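Local coordinates for fucolectin-related protein (Streptococcus pneumoniae, PDB 2WMF) that probably hydrolyses host blood group carbohydrate antigens, as the catalytic module of a family 98 glycoside hydrolase, at residues 74-79 with 111-116; 104-109 with 137-142; 270-275 with 295-300; 482-487 with 521-526. One frame throughout, in Å; residues are numbered along the deposited sequence.

Contact 1: 74-79 with 111-116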
loop_
_atom_site.group_PDB
_atom_site.type_symbol
_atom_site.label_atom_id
_atom_site.label_comp_id
_atom_site.label_asym_id
_atom_site.label_seq_id
_atom_site.Cartn_x
_atom_site.Cartn_y
_atom_site.Cartn_z
ATOM N N ALA A 74 2.884 8.351 -12.266
ATOM C CA ALA A 74 3.711 8.756 -11.103
ATOM C C ALA A 74 3.705 10.257 -10.832
ATOM O O ALA A 74 3.475 11.061 -11.731
ATOM C CB ALA A 74 5.164 8.252 -11.262
ATOM N N ALA A 75 4.052 10.620 -9.605
ATOM C CA ALA A 75 4.255 11.979 -9.203
ATOM C C ALA A 75 5.160 12.004 -7.983
ATOM O O ALA A 75 5.329 10.988 -7.297
ATOM C CB ALA A 75 2.941 12.674 -8.890
ATOM N N ILE A 76 5.689 13.175 -7.721
ATOM C CA ILE A 76 6.567 13.429 -6.598
ATOM C C ILE A 76 5.839 14.211 -5.499
ATOM O O ILE A 76 5.214 15.265 -5.741
ATOM C CB ILE A 76 7.836 14.207 -7.028
ATOM C CG1 ILE A 76 8.583 13.444 -8.136
ATOM C CG2 ILE A 76 8.735 14.474 -5.817
ATOM C CD1 ILE A 76 9.014 12.012 -7.764
ATOM N N GLU A 77 5.911 13.685 -4.283
ATOM C CA GLU A 77 5.349 14.363 -3.099
ATOM C C GLU A 77 6.440 15.281 -2.524
ATOM O O GLU A 77 7.610 14.902 -2.464
ATOM C CB GLU A 77 4.935 13.338 -2.020
ATOM C CG GLU A 77 4.790 13.984 -0.622
ATOM C CD GLU A 77 4.639 13.015 0.524
ATOM O OE1 GLU A 77 3.915 12.028 0.385
ATOM O OE2 GLU A 77 5.218 13.264 1.631
ATOM N N LEU A 78 6.044 16.509 -2.202
ATOM C CA LEU A 78 6.927 17.492 -1.618
ATOM C C LEU A 78 6.461 17.786 -0.216
ATOM O O LEU A 78 5.449 18.399 -0.026
ATOM C CB LEU A 78 6.951 18.779 -2.453
ATOM C CG LEU A 78 7.605 18.650 -3.845
ATOM C CD1 LEU A 78 7.253 19.924 -4.680
ATOM C CD2 LEU A 78 9.128 18.482 -3.776
ATOM N N HIS A 79 7.233 17.316 0.767
ATOM C CA HIS A 79 6.926 17.457 2.179
ATOM C C HIS A 79 7.911 18.475 2.787
ATOM O O HIS A 79 9.115 18.268 2.733
ATOM C CB HIS A 79 7.076 16.100 2.918
ATOM C CG HIS A 79 6.435 16.081 4.280
ATOM N ND1 HIS A 79 6.490 17.146 5.162
ATOM C CD2 HIS A 79 5.715 15.117 4.901
ATOM C CE1 HIS A 79 5.807 16.829 6.257
ATOM N NE2 HIS A 79 5.315 15.611 6.115
ATOM N N LEU A 111 11.204 21.613 -15.011
ATOM C CA LEU A 111 11.487 20.234 -15.417
ATOM C C LEU A 111 10.274 19.387 -15.834
ATOM O O LEU A 111 10.415 18.206 -16.202
ATOM C CB LEU A 111 12.238 19.524 -14.278
ATOM C CG LEU A 111 13.615 20.101 -13.876
ATOM C CD1 LEU A 111 14.183 19.418 -12.612
ATOM C CD2 LEU A 111 14.606 19.985 -15.034
ATOM N N ASN A 112 9.101 20.004 -15.830
ATOM C CA ASN A 112 7.827 19.323 -16.102
ATOM C C ASN A 112 7.558 18.085 -15.253
ATOM O O ASN A 112 7.022 17.083 -15.714
ATOM C CB ASN A 112 7.588 19.048 -17.593
ATOM C CG ASN A 112 6.597 20.000 -18.141
ATOM O OD1 ASN A 112 5.377 19.875 -17.889
ATOM N ND2 ASN A 112 7.095 21.041 -18.793
ATOM N N ILE A 113 7.877 18.217 -13.983
ATOM C CA ILE A 113 7.705 17.083 -13.034
ATOM C C ILE A 113 6.392 17.268 -12.266
ATOM O O ILE A 113 6.247 18.282 -11.591
ATOM C CB ILE A 113 8.830 17.053 -12.010
ATOM C CG1 ILE A 113 10.173 16.804 -12.709
ATOM C CG2 ILE A 113 8.545 15.960 -10.890
ATOM C CD1 ILE A 113 11.368 17.018 -11.801
ATOM N N PRO A 114 5.463 16.291 -12.329
ATOM C CA PRO A 114 4.189 16.419 -11.577
ATOM C C PRO A 114 4.428 16.307 -10.063
ATOM O O PRO A 114 5.119 15.387 -9.623
ATOM C CB PRO A 114 3.338 15.256 -12.100
ATOM C CG PRO A 114 4.297 14.245 -12.589
ATOM C CD PRO A 114 5.516 15.026 -13.099
ATOM N N VAL A 115 3.887 17.248 -9.306
ATOM C CA VAL A 115 4.057 17.269 -7.877
ATOM C C VAL A 115 2.763 17.455 -7.088
ATOM O O VAL A 115 1.781 18.025 -7.578
ATOM C CB VAL A 115 5.097 18.339 -7.447
ATOM C CG1 VAL A 115 6.491 18.063 -8.061
ATOM C CG2 VAL A 115 4.587 19.775 -7.771
ATOM N N PHE A 116 2.793 16.943 -5.843
ATOM C CA PHE A 116 1.787 17.204 -4.817
ATOM C C PHE A 116 2.497 17.784 -3.581
ATOM O O PHE A 116 3.553 17.313 -3.243
ATOM C CB PHE A 116 1.133 15.869 -4.377
ATOM C CG PHE A 116 0.183 15.283 -5.396
ATOM C CD1 PHE A 116 -1.176 15.382 -5.227
ATOM C CD2 PHE A 116 0.676 14.582 -6.490
ATOM C CE1 PHE A 116 -2.064 14.820 -6.156
ATOM C CE2 PHE A 116 -0.207 14.010 -7.449
ATOM C CZ PHE A 116 -1.572 14.160 -7.276
#
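Ile113 meets strand 74-79 through one methyl: its CG2 lies 3.7 Å from Ile76 CG1, the two side chains slanting across each other, while Leu59 of helix 59-64 touches both. Pro114 follows with its ring beside the backbone of Ala74 and Ala75, CG 3.4 Å from Ala74 O, and its carbonyl oxygen accepts a nearly straight bond from Ile76 N (3.0 Å, 177° at the hydrogen). Val115 brings its CA to 3.1 Å from Ile76 O, a CA-H...O contact. Its CB meets Leu78 CD1, and CG1, anti to the carbonyl carbon (chi1 -61°), lies against the same methyl; Leu105 and Ala108 of helix 95-111 also pack on this valine. Phe116 donates its N to Ile76 O (2.9 Å), and Phe116 O accepts from Leu78 N (2.8 Å). Its side chain goes to the other face of the sheet, where Ala75 CB sits at the ring edge, in plane, 3.7 Å from CE2. Three backbone bonds thus join neighbouring parallel strands of the beta-alpha-beta unit 74-79, 95-111, 115-121 in a largely buried setting; the Ile76 and Val115 face is apolar, while the face with Phe116 also carries Glu77, whose OE1 bonds Asn291.

Contact 2: 104-109 with 137-142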
loop_
_atom_site.group_PDB
_atom_site.type_symbol
_atom_site.label_atom_id
_atom_site.label_comp_id
_atom_site.label_asym_id
_atom_site.label_seq_id
_atom_site.Cartn_x
_atom_site.Cartn_y
_atom_site.Cartn_z
ATOM N N MET A 104 10.265 25.008 -4.789
ATOM C CA MET A 104 10.113 23.667 -5.316
ATOM C C MET A 104 9.166 23.611 -6.529
ATOM O O MET A 104 9.396 22.858 -7.478
ATOM C CB MET A 104 9.674 22.705 -4.200
ATOM C CG MET A 104 10.723 22.582 -3.109
ATOM S SD MET A 104 12.398 22.161 -3.651
ATOM C CE MET A 104 12.207 20.700 -4.660
ATOM N N LEU A 105 8.120 24.428 -6.490
ATOM C CA LEU A 105 7.196 24.564 -7.627
ATOM C C LEU A 105 7.907 25.106 -8.871
ATOM O O LEU A 105 7.746 24.573 -9.970
ATOM C CB LEU A 105 6.014 25.442 -7.268
ATOM C CG LEU A 105 4.928 24.756 -6.372
ATOM C CD1 LEU A 105 4.017 25.795 -5.738
ATOM C CD2 LEU A 105 4.110 23.723 -7.190
ATOM N N GLU A 106 8.722 26.124 -8.669
ATOM C CA GLU A 106 9.512 26.684 -9.772
ATOM C C GLU A 106 10.415 25.633 -10.429
ATOM O O GLU A 106 10.470 25.505 -11.658
ATOM C CB GLU A 106 10.349 27.870 -9.271
ATOM C CG GLU A 106 9.529 29.139 -9.052
ATOM C CD GLU A 106 9.121 29.820 -10.363
ATOM O OE1 GLU A 106 9.989 29.972 -11.236
ATOM O OE2 GLU A 106 7.943 30.169 -10.524
ATOM N N GLU A 107 11.106 24.870 -9.589
ATOM C CA GLU A 107 12.008 23.844 -10.083
ATOM C C GLU A 107 11.215 22.750 -10.808
ATOM O O GLU A 107 11.590 22.332 -11.909
ATOM C CB GLU A 107 12.818 23.320 -8.907
ATOM C CG GLU A 107 13.961 22.502 -9.242
ATOM C CD GLU A 107 14.679 22.043 -7.970
ATOM O OE1 GLU A 107 14.550 22.709 -6.905
ATOM O OE2 GLU A 107 15.374 21.013 -8.047
ATOM N N ALA A 108 10.123 22.272 -10.198
ATOM C CA ALA A 108 9.288 21.243 -10.842
ATOM C C ALA A 108 8.708 21.723 -12.176
ATOM O O ALA A 108 8.628 20.948 -13.172
ATOM C CB ALA A 108 8.147 20.764 -9.905
ATOM N N GLN A 109 8.240 22.959 -12.195
ATOM C CA GLN A 109 7.643 23.500 -13.441
ATOM C C GLN A 109 8.699 23.555 -14.540
ATOM O O GLN A 109 8.414 23.166 -15.671
ATOM C CB GLN A 109 7.033 24.875 -13.197
ATOM C CG GLN A 109 6.215 25.388 -14.356
ATOM C CD GLN A 109 4.907 24.684 -14.508
ATOM O OE1 GLN A 109 4.148 24.515 -13.539
ATOM N NE2 GLN A 109 4.592 24.293 -15.760
ATOM N N PHE A 137 -2.281 26.906 -7.965
ATOM C CA PHE A 137 -2.886 26.121 -9.052
ATOM C C PHE A 137 -2.968 26.945 -10.354
ATOM O O PHE A 137 -2.760 26.416 -11.430
ATOM C CB PHE A 137 -4.288 25.642 -8.685
ATOM C CG PHE A 137 -4.341 24.437 -7.780
ATOM C CD1 PHE A 137 -3.660 23.276 -8.111
ATOM C CD2 PHE A 137 -5.160 24.442 -6.647
ATOM C CE1 PHE A 137 -3.735 22.120 -7.288
ATOM C CE2 PHE A 137 -5.249 23.298 -5.842
ATOM C CZ PHE A 137 -4.527 22.131 -6.176
ATOM N N GLN A 138 -3.267 28.232 -10.220
ATOM C CA GLN A 138 -3.367 29.092 -11.404
ATOM C C GLN A 138 -2.017 29.185 -12.104
ATOM O O GLN A 138 -1.935 29.202 -13.335
ATOM C CB GLN A 138 -3.819 30.494 -11.011
ATOM C CG GLN A 138 -5.221 30.589 -10.539
ATOM C CD GLN A 138 -5.549 32.022 -10.130
ATOM O OE1 GLN A 138 -5.409 32.940 -10.960
ATOM N NE2 GLN A 138 -5.949 32.238 -8.853
ATOM N N LYS A 139 -0.960 29.293 -11.323
ATOM C CA LYS A 139 0.358 29.556 -11.856
ATOM C C LYS A 139 1.108 28.330 -12.370
ATOM O O LYS A 139 1.909 28.436 -13.303
ATOM C CB LYS A 139 1.173 30.258 -10.794
ATOM C CG LYS A 139 2.567 30.625 -11.286
ATOM C CD LYS A 139 3.173 31.783 -10.536
ATOM C CE LYS A 139 4.515 32.146 -11.181
ATOM N NZ LYS A 139 5.155 33.273 -10.446
ATOM N N TYR A 140 0.899 27.170 -11.719
ATOM C CA TYR A 140 1.728 25.998 -11.947
ATOM C C TYR A 140 0.906 24.811 -12.475
ATOM O O TYR A 140 0.170 24.159 -11.708
ATOM C CB TYR A 140 2.424 25.600 -10.638
ATOM C CG TYR A 140 3.392 26.642 -10.120
ATOM C CD1 TYR A 140 4.602 26.883 -10.800
ATOM C CD2 TYR A 140 3.074 27.455 -9.028
ATOM C CE1 TYR A 140 5.484 27.838 -10.365
ATOM C CE2 TYR A 140 3.972 28.444 -8.578
ATOM C CZ TYR A 140 5.173 28.624 -9.278
ATOM O OH TYR A 140 6.061 29.572 -8.860
ATOM N N SER A 141 1.077 24.497 -13.758
ATOM C CA SER A 141 0.424 23.329 -14.347
ATOM C C SER A 141 0.943 22.004 -13.726
ATOM O O SER A 141 0.241 20.999 -13.749
ATOM C CB SER A 141 0.600 23.301 -15.885
ATOM O OG SER A 141 1.939 23.145 -16.263
ATOM N N VAL A 142 2.178 22.018 -13.223
ATOM C CA VAL A 142 2.747 20.794 -12.575
ATOM C C VAL A 142 2.132 20.504 -11.198
ATOM O O VAL A 142 2.318 19.409 -10.680
ATOM C CB VAL A 142 4.293 20.818 -12.430
ATOM C CG1 VAL A 142 4.984 20.845 -13.809
ATOM C CG2 VAL A 142 4.749 21.939 -11.551
#
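Tyr140 OH donates to Glu106 OE2 (2.6 Å), reaching the anti lone pair of the carboxylate, whose plane stands 75° from the ring. Glu106 starts out away from the other segment, and the bend at chi2 (-74°) brings its end back to the phenol. Lys139 NZ lies 4.2 Å from the same OE2, too far for a salt bridge but near enough that it may favour the negative charge. At the other end of the ring, Gln109 uses both ends of its amide: NE2 donates to Ser141 OG at 2.9 Å, in the amide plane, and OE1 accepts from Val142 N at 3.2 Å. These two bonds fix the amide's rotation, with OE1 also at the tyrosine's edge. The ring itself is sandwiched: Leu105 CB makes a CH-pi contact over the centre of one face, and Lys139 CG covers the opposite face. Farther in, Val142 CG2 packs 4.0 Å from Ala108 CB. Tyr140 is the first residue beyond helix 130-139, so the contact ties helix 95-111 to the turn leading into strand 143-149; Leu105 also packs on Leu143 of that strand and Ala108 on Leu59 of helix 59-64, and Arg30 holds the carbonyls of Phe137 and Tyr140.

Contact 3: 270-275 with 295-300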
loop_
_atom_site.group_PDB
_atom_site.type_symbol
_atom_site.label_atom_id
_atom_site.label_comp_id
_atom_site.label_asym_id
_atom_site.label_seq_id
_atom_site.Cartn_x
_atom_site.Cartn_y
_atom_site.Cartn_z
ATOM N N GLU A 270 11.883 -3.775 7.187
ATOM C CA GLU A 270 10.685 -4.494 6.706
ATOM C C GLU A 270 11.059 -5.165 5.365
ATOM O O GLU A 270 11.536 -4.466 4.448
ATOM C CB GLU A 270 9.513 -3.548 6.490
ATOM C CG GLU A 270 8.298 -4.297 5.940
ATOM C CD GLU A 270 6.988 -3.545 5.863
ATOM O OE1 GLU A 270 6.828 -2.518 6.531
ATOM O OE2 GLU A 270 6.087 -4.071 5.110
ATOM N N PRO A 271 10.869 -6.485 5.242
ATOM C CA PRO A 271 11.250 -7.152 3.985
ATOM C C PRO A 271 10.671 -6.448 2.742
ATOM O O PRO A 271 9.506 -6.022 2.718
ATOM C CB PRO A 271 10.706 -8.557 4.160
ATOM C CG PRO A 271 10.759 -8.766 5.618
ATOM C CD PRO A 271 10.364 -7.457 6.230
ATOM N N GLU A 272 11.521 -6.323 1.733
ATOM C CA GLU A 272 11.144 -5.642 0.464
ATOM C C GLU A 272 9.868 -6.212 -0.147
ATOM O O GLU A 272 8.951 -5.475 -0.522
ATOM C CB GLU A 272 12.296 -5.710 -0.548
ATOM C CG GLU A 272 13.528 -4.861 -0.146
ATOM C CD GLU A 272 14.569 -5.509 0.724
ATOM O OE1 GLU A 272 14.277 -6.529 1.435
ATOM O OE2 GLU A 272 15.725 -4.977 0.683
ATOM N N SER A 273 9.801 -7.522 -0.251
ATOM C CA SER A 273 8.604 -8.159 -0.832
ATOM C C SER A 273 7.375 -7.959 0.052
ATOM O O SER A 273 6.231 -7.973 -0.425
ATOM C CB SER A 273 8.839 -9.641 -1.043
ATOM O OG SER A 273 9.236 -10.209 0.179
ATOM N N MET A 274 7.586 -7.757 1.349
ATOM C CA MET A 274 6.442 -7.515 2.225
ATOM C C MET A 274 5.806 -6.126 1.973
ATOM O O MET A 274 4.593 -5.950 2.159
ATOM C CB MET A 274 6.801 -7.677 3.701
ATOM C CG MET A 274 5.642 -7.437 4.682
ATOM S SD MET A 274 6.190 -7.786 6.395
ATOM C CE MET A 274 4.876 -6.940 7.278
ATOM N N ILE A 275 6.622 -5.156 1.583
ATOM C CA ILE A 275 6.106 -3.850 1.135
ATOM C C ILE A 275 5.091 -4.074 -0.042
ATOM O O ILE A 275 3.957 -3.544 -0.059
ATOM C CB ILE A 275 7.209 -2.913 0.682
ATOM C CG1 ILE A 275 8.158 -2.563 1.833
ATOM C CG2 ILE A 275 6.627 -1.586 0.161
ATOM C CD1 ILE A 275 9.477 -1.983 1.343
ATOM N N ALA A 295 11.353 6.915 3.286
ATOM C CA ALA A 295 11.943 7.078 1.954
ATOM C C ALA A 295 13.421 6.801 1.880
ATOM O O ALA A 295 13.926 6.446 0.823
ATOM C CB ALA A 295 11.656 8.507 1.433
ATOM N N ALA A 296 14.118 6.887 3.028
ATOM C CA ALA A 296 15.514 6.479 3.043
ATOM C C ALA A 296 15.688 5.020 2.687
ATOM O O ALA A 296 16.748 4.635 2.138
ATOM C CB ALA A 296 16.228 6.803 4.395
ATOM N N TYR A 297 14.699 4.209 3.066
ATOM C CA TYR A 297 14.640 2.814 2.684
ATOM C C TYR A 297 13.799 2.555 1.440
ATOM O O TYR A 297 14.202 1.816 0.565
ATOM C CB TYR A 297 14.043 2.005 3.829
ATOM C CG TYR A 297 13.934 0.509 3.583
ATOM C CD1 TYR A 297 15.019 -0.238 3.168
ATOM C CD2 TYR A 297 12.729 -0.177 3.829
ATOM C CE1 TYR A 297 14.941 -1.589 3.019
ATOM C CE2 TYR A 297 12.644 -1.533 3.678
ATOM C CZ TYR A 297 13.726 -2.259 3.262
ATOM O OH TYR A 297 13.667 -3.646 3.107
ATOM N N THR A 298 12.636 3.175 1.399
ATOM C CA THR A 298 11.607 2.846 0.390
ATOM C C THR A 298 11.784 3.596 -0.949
ATOM O O THR A 298 11.071 3.269 -1.903
ATOM C CB THR A 298 10.163 3.070 0.929
ATOM O OG1 THR A 298 10.001 4.408 1.402
ATOM C CG2 THR A 298 9.831 2.128 2.096
ATOM N N PHE A 299 12.660 4.591 -1.024
ATOM C CA PHE A 299 12.811 5.364 -2.258
ATOM C C PHE A 299 14.244 5.574 -2.693
ATOM O O PHE A 299 14.697 4.924 -3.621
ATOM C CB PHE A 299 12.030 6.696 -2.164
ATOM C CG PHE A 299 12.057 7.530 -3.426
ATOM C CD1 PHE A 299 12.005 6.932 -4.714
ATOM C CD2 PHE A 299 12.104 8.917 -3.331
ATOM C CE1 PHE A 299 12.025 7.713 -5.860
ATOM C CE2 PHE A 299 12.128 9.704 -4.468
ATOM C CZ PHE A 299 12.083 9.097 -5.737
ATOM N N MET A 300 14.992 6.426 -1.979
ATOM C CA MET A 300 16.271 6.932 -2.537
ATOM C C MET A 300 17.051 7.655 -1.422
ATOM O O MET A 300 16.472 8.330 -0.593
ATOM C CB MET A 300 15.951 7.908 -3.691
ATOM C CG MET A 300 17.005 8.242 -4.629
ATOM S SD MET A 300 16.347 9.196 -6.061
ATOM C CE MET A 300 15.827 10.718 -5.312
#
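The backbones stay well apart, with no CA pair nearer than Glu272 to Thr298 at 8.5 Å, and Tyr297 spans much of the gap from the short helix 295-298. With CG anti to the backbone N (chi1 -179°), its ring reaches the start of helix 272-283, and OH donates to Glu270 O (2.6 Å), the hydroxyl tilted 31° out of the carbonyl plane. That oxygen lies at the ring edge, just before Pro271, which occupies the N-cap position. Glu272 comes up to the same hydroxyl, its CD 3.2 Å from Tyr297 OH and its carboxylate plane 55° from the ring, but the angles do not make a bond. The carboxylate is instead satisfied by Lys488, in a salt bridge to OE1, and by Tyr519 and Thr486, both bonded to OE2. Ile275, one turn into the helix, adds the apolar part: its CD1 is 4.0 Å from Tyr297 CE2 and 4.2 Å from Thr298 CG2, and Ala308 of helix 307-322 also touches Ile275 and the tyrosine. Helix 295-298 comes directly after 289-293, the eighth strand of the parallel barrel. Through Tyr297 this helical turn is tied to the start of helix 272-283, which precedes that strand, within a (beta/alpha)8 barrel like those of many glycoside hydrolases.

Contact 4: 482-487 with 521-526; sequences NNYRTD and INPVDN
Tyr484 lays the end of its ring beside Asp525 and Pro523: OH donates to Asp525 OD2 (2.7 Å) and lies 3.8 Å from Pro523 CB. The carboxylate accepts with its anti lone pair, OD2 at the ring edge and in its plane, while the two flat groups are turned 66° apart. Asp525 brings its carboxylate to the hydroxyl with CG between its backbone N and carbonyl carbon (chi1 59°); its CB lies 3.8 Å from Tyr484 CE1. The base of the tyrosine is steadied by an Asx turn, Asn482 OD1 accepting from Tyr484 N. The CG2 methyl of Thr486 packs on Pro523 CB (4.0 Å) and Asp525 CB, and its hydroxyl bonds to Glu272 instead. Beyond it the chains join directly, Asp487 N giving an almost straight bond to Val524 O (2.9 Å, 178° at the hydrogen), the carbonyl of the residue that centres an inverse gamma turn. A water extends this link, donating to Asp487 O and accepting from Val524 N at 2.9 Å. Outside these bonds Asp487 and Val524 run side by side, Asp487 CB 3.7 Å from Val524 CG1, and Asp487 OD1 turns to Thr489. Neither segment is regular: 482-487 leads from strand 477-482 into helix 489-493, whereas the loop 521-526 connects helix 506-517 to strand 529-536, with helix 307-322 touching both through Pro307 against Tyr484 and Pro523.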
loop_
_atom_site.group_PDB
_atom_site.type_symbol
_atom_site.label_atom_id
_atom_site.label_comp_id
_atom_site.label_asym_id
_atom_site.label_seq_id
_atom_site.Cartn_x
_atom_site.Cartn_y
_atom_site.Cartn_z
ATOM N N ASN A 482 7.442 -13.584 -6.406
ATOM C CA ASN A 482 8.485 -12.671 -5.979
ATOM C C ASN A 482 8.722 -12.842 -4.483
ATOM O O ASN A 482 7.775 -12.766 -3.678
ATOM C CB ASN A 482 8.125 -11.212 -6.338
ATOM C CG ASN A 482 9.334 -10.280 -6.327
ATOM O OD1 ASN A 482 10.160 -10.355 -5.406
ATOM N ND2 ASN A 482 9.424 -9.342 -7.303
ATOM N N ASN A 483 9.977 -13.106 -4.112
ATOM C CA ASN A 483 10.325 -13.230 -2.714
ATOM C C ASN A 483 11.477 -12.318 -2.284
ATOM O O ASN A 483 12.163 -12.602 -1.295
ATOM C CB ASN A 483 10.636 -14.714 -2.395
ATOM C CG ASN A 483 11.942 -15.182 -3.016
ATOM O OD1 ASN A 483 12.604 -14.445 -3.768
ATOM N ND2 ASN A 483 12.317 -16.404 -2.704
ATOM N N TYR A 484 11.669 -11.198 -2.975
ATOM C CA TYR A 484 12.900 -10.396 -2.798
ATOM C C TYR A 484 13.031 -9.942 -1.333
ATOM O O TYR A 484 12.111 -9.302 -0.783
ATOM C CB TYR A 484 12.896 -9.151 -3.700
ATOM C CG TYR A 484 14.273 -8.456 -3.744
ATOM C CD1 TYR A 484 15.380 -9.093 -4.276
ATOM C CD2 TYR A 484 14.447 -7.192 -3.217
ATOM C CE1 TYR A 484 16.606 -8.516 -4.264
ATOM C CE2 TYR A 484 15.705 -6.575 -3.223
ATOM C CZ TYR A 484 16.778 -7.232 -3.782
ATOM O OH TYR A 484 18.038 -6.659 -3.784
ATOM N N ARG A 485 14.128 -10.319 -0.675
ATOM C CA ARG A 485 14.408 -9.848 0.663
ATOM C C ARG A 485 15.917 -9.840 0.806
ATOM O O ARG A 485 16.528 -10.901 0.783
ATOM C CB ARG A 485 13.776 -10.745 1.738
ATOM C CG ARG A 485 14.007 -10.208 3.165
ATOM C CD ARG A 485 13.499 -11.132 4.242
ATOM N NE ARG A 485 14.399 -12.267 4.420
ATOM C CZ ARG A 485 14.035 -13.536 4.476
ATOM N NH1 ARG A 485 12.749 -13.887 4.450
ATOM N NH2 ARG A 485 14.981 -14.482 4.591
ATOM N N THR A 486 16.488 -8.663 1.005
ATOM C CA THR A 486 17.940 -8.555 1.233
ATOM C C THR A 486 18.247 -8.929 2.693
ATOM O O THR A 486 17.411 -8.708 3.578
ATOM C CB THR A 486 18.462 -7.135 0.921
ATOM O OG1 THR A 486 17.866 -6.185 1.845
ATOM C CG2 THR A 486 18.209 -6.768 -0.524
ATOM N N ASP A 487 19.451 -9.447 2.946
ATOM C CA ASP A 487 19.921 -9.704 4.301
ATOM C C ASP A 487 20.301 -8.365 4.967
ATOM O O ASP A 487 21.153 -7.618 4.453
ATOM C CB ASP A 487 21.136 -10.637 4.233
ATOM C CG ASP A 487 21.718 -10.967 5.584
ATOM O OD1 ASP A 487 21.039 -10.710 6.605
ATOM O OD2 ASP A 487 22.848 -11.513 5.595
ATOM N N ILE A 521 24.010 -0.580 -3.566
ATOM C CA ILE A 521 24.898 -0.925 -4.674
ATOM C C ILE A 521 25.439 -2.352 -4.577
ATOM O O ILE A 521 25.688 -2.965 -5.597
ATOM C CB ILE A 521 25.968 0.177 -4.978
ATOM C CG1 ILE A 521 26.630 0.609 -3.756
ATOM C CG2 ILE A 521 25.341 1.502 -5.612
ATOM C CD1 ILE A 521 27.704 1.647 -4.011
ATOM N N ASN A 522 25.632 -2.866 -3.364
ATOM C CA ASN A 522 25.950 -4.279 -3.133
ATOM C C ASN A 522 24.953 -4.912 -2.152
ATOM O O ASN A 522 25.318 -5.414 -1.079
ATOM C CB ASN A 522 27.370 -4.442 -2.635
ATOM C CG ASN A 522 28.369 -4.231 -3.747
ATOM O OD1 ASN A 522 28.470 -5.041 -4.689
ATOM N ND2 ASN A 522 29.057 -3.160 -3.676
ATOM N N PRO A 523 23.681 -4.957 -2.555
ATOM C CA PRO A 523 22.692 -5.599 -1.694
ATOM C C PRO A 523 23.050 -7.042 -1.440
ATOM O O PRO A 523 23.503 -7.726 -2.353
ATOM C CB PRO A 523 21.401 -5.526 -2.521
ATOM C CG PRO A 523 21.840 -5.296 -3.888
ATOM C CD PRO A 523 23.090 -4.508 -3.827
ATOM N N VAL A 524 22.833 -7.499 -0.220
ATOM C CA VAL A 524 23.216 -8.864 0.166
ATOM C C VAL A 524 21.996 -9.745 -0.150
ATOM O O VAL A 524 21.152 -10.007 0.708
ATOM C CB VAL A 524 23.659 -8.943 1.637
ATOM C CG1 VAL A 524 24.071 -10.380 1.964
ATOM C CG2 VAL A 524 24.832 -7.976 1.904
ATOM N N ASP A 525 21.864 -10.134 -1.423
ATOM C CA ASP A 525 20.655 -10.771 -1.937
ATOM C C ASP A 525 20.939 -12.053 -2.703
ATOM O O ASP A 525 20.137 -12.461 -3.555
ATOM C CB ASP A 525 19.829 -9.776 -2.804
ATOM C CG ASP A 525 20.579 -9.230 -3.995
ATOM O OD1 ASP A 525 21.654 -9.768 -4.377
ATOM O OD2 ASP A 525 20.058 -8.225 -4.549
ATOM N N ASN A 526 22.051 -12.710 -2.342
ATOM C CA ASN A 526 22.472 -13.963 -2.961
ATOM C C ASN A 526 22.069 -15.220 -2.183
ATOM O O ASN A 526 22.372 -16.337 -2.630
ATOM C CB ASN A 526 23.973 -13.921 -3.275
ATOM C CG ASN A 526 24.293 -12.868 -4.340
ATOM O OD1 ASN A 526 24.925 -11.880 -4.049
ATOM N ND2 ASN A 526 23.815 -13.065 -5.540
HETATM O O HOH W 1 21.634 -5.931 1.899
#

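Contacts 1, 2 and 3 belong to the parallel eight-stranded barrel, contact 4 to the C-terminal part with its two antiparallel sheets. Contacts 1 and 2 adjoin, centres about 9 Å apart, and their segments alternate along the chain: strand 74-79, helix 95-111, strand 115-121 and the turn before strand 143-149 interlock. Contact 3 follows at the other end of the barrel sequence, centred about 20 Å from contact 1. Contact 4 comes last, its centre about 12 Å from that of contact 3 and about 38 Å from that of contact 2. Contacts 3 and 4 touch, Glu272 and Ser273 meeting Thr486 and Tyr484, so together they fasten the barrel to the C-terminal region.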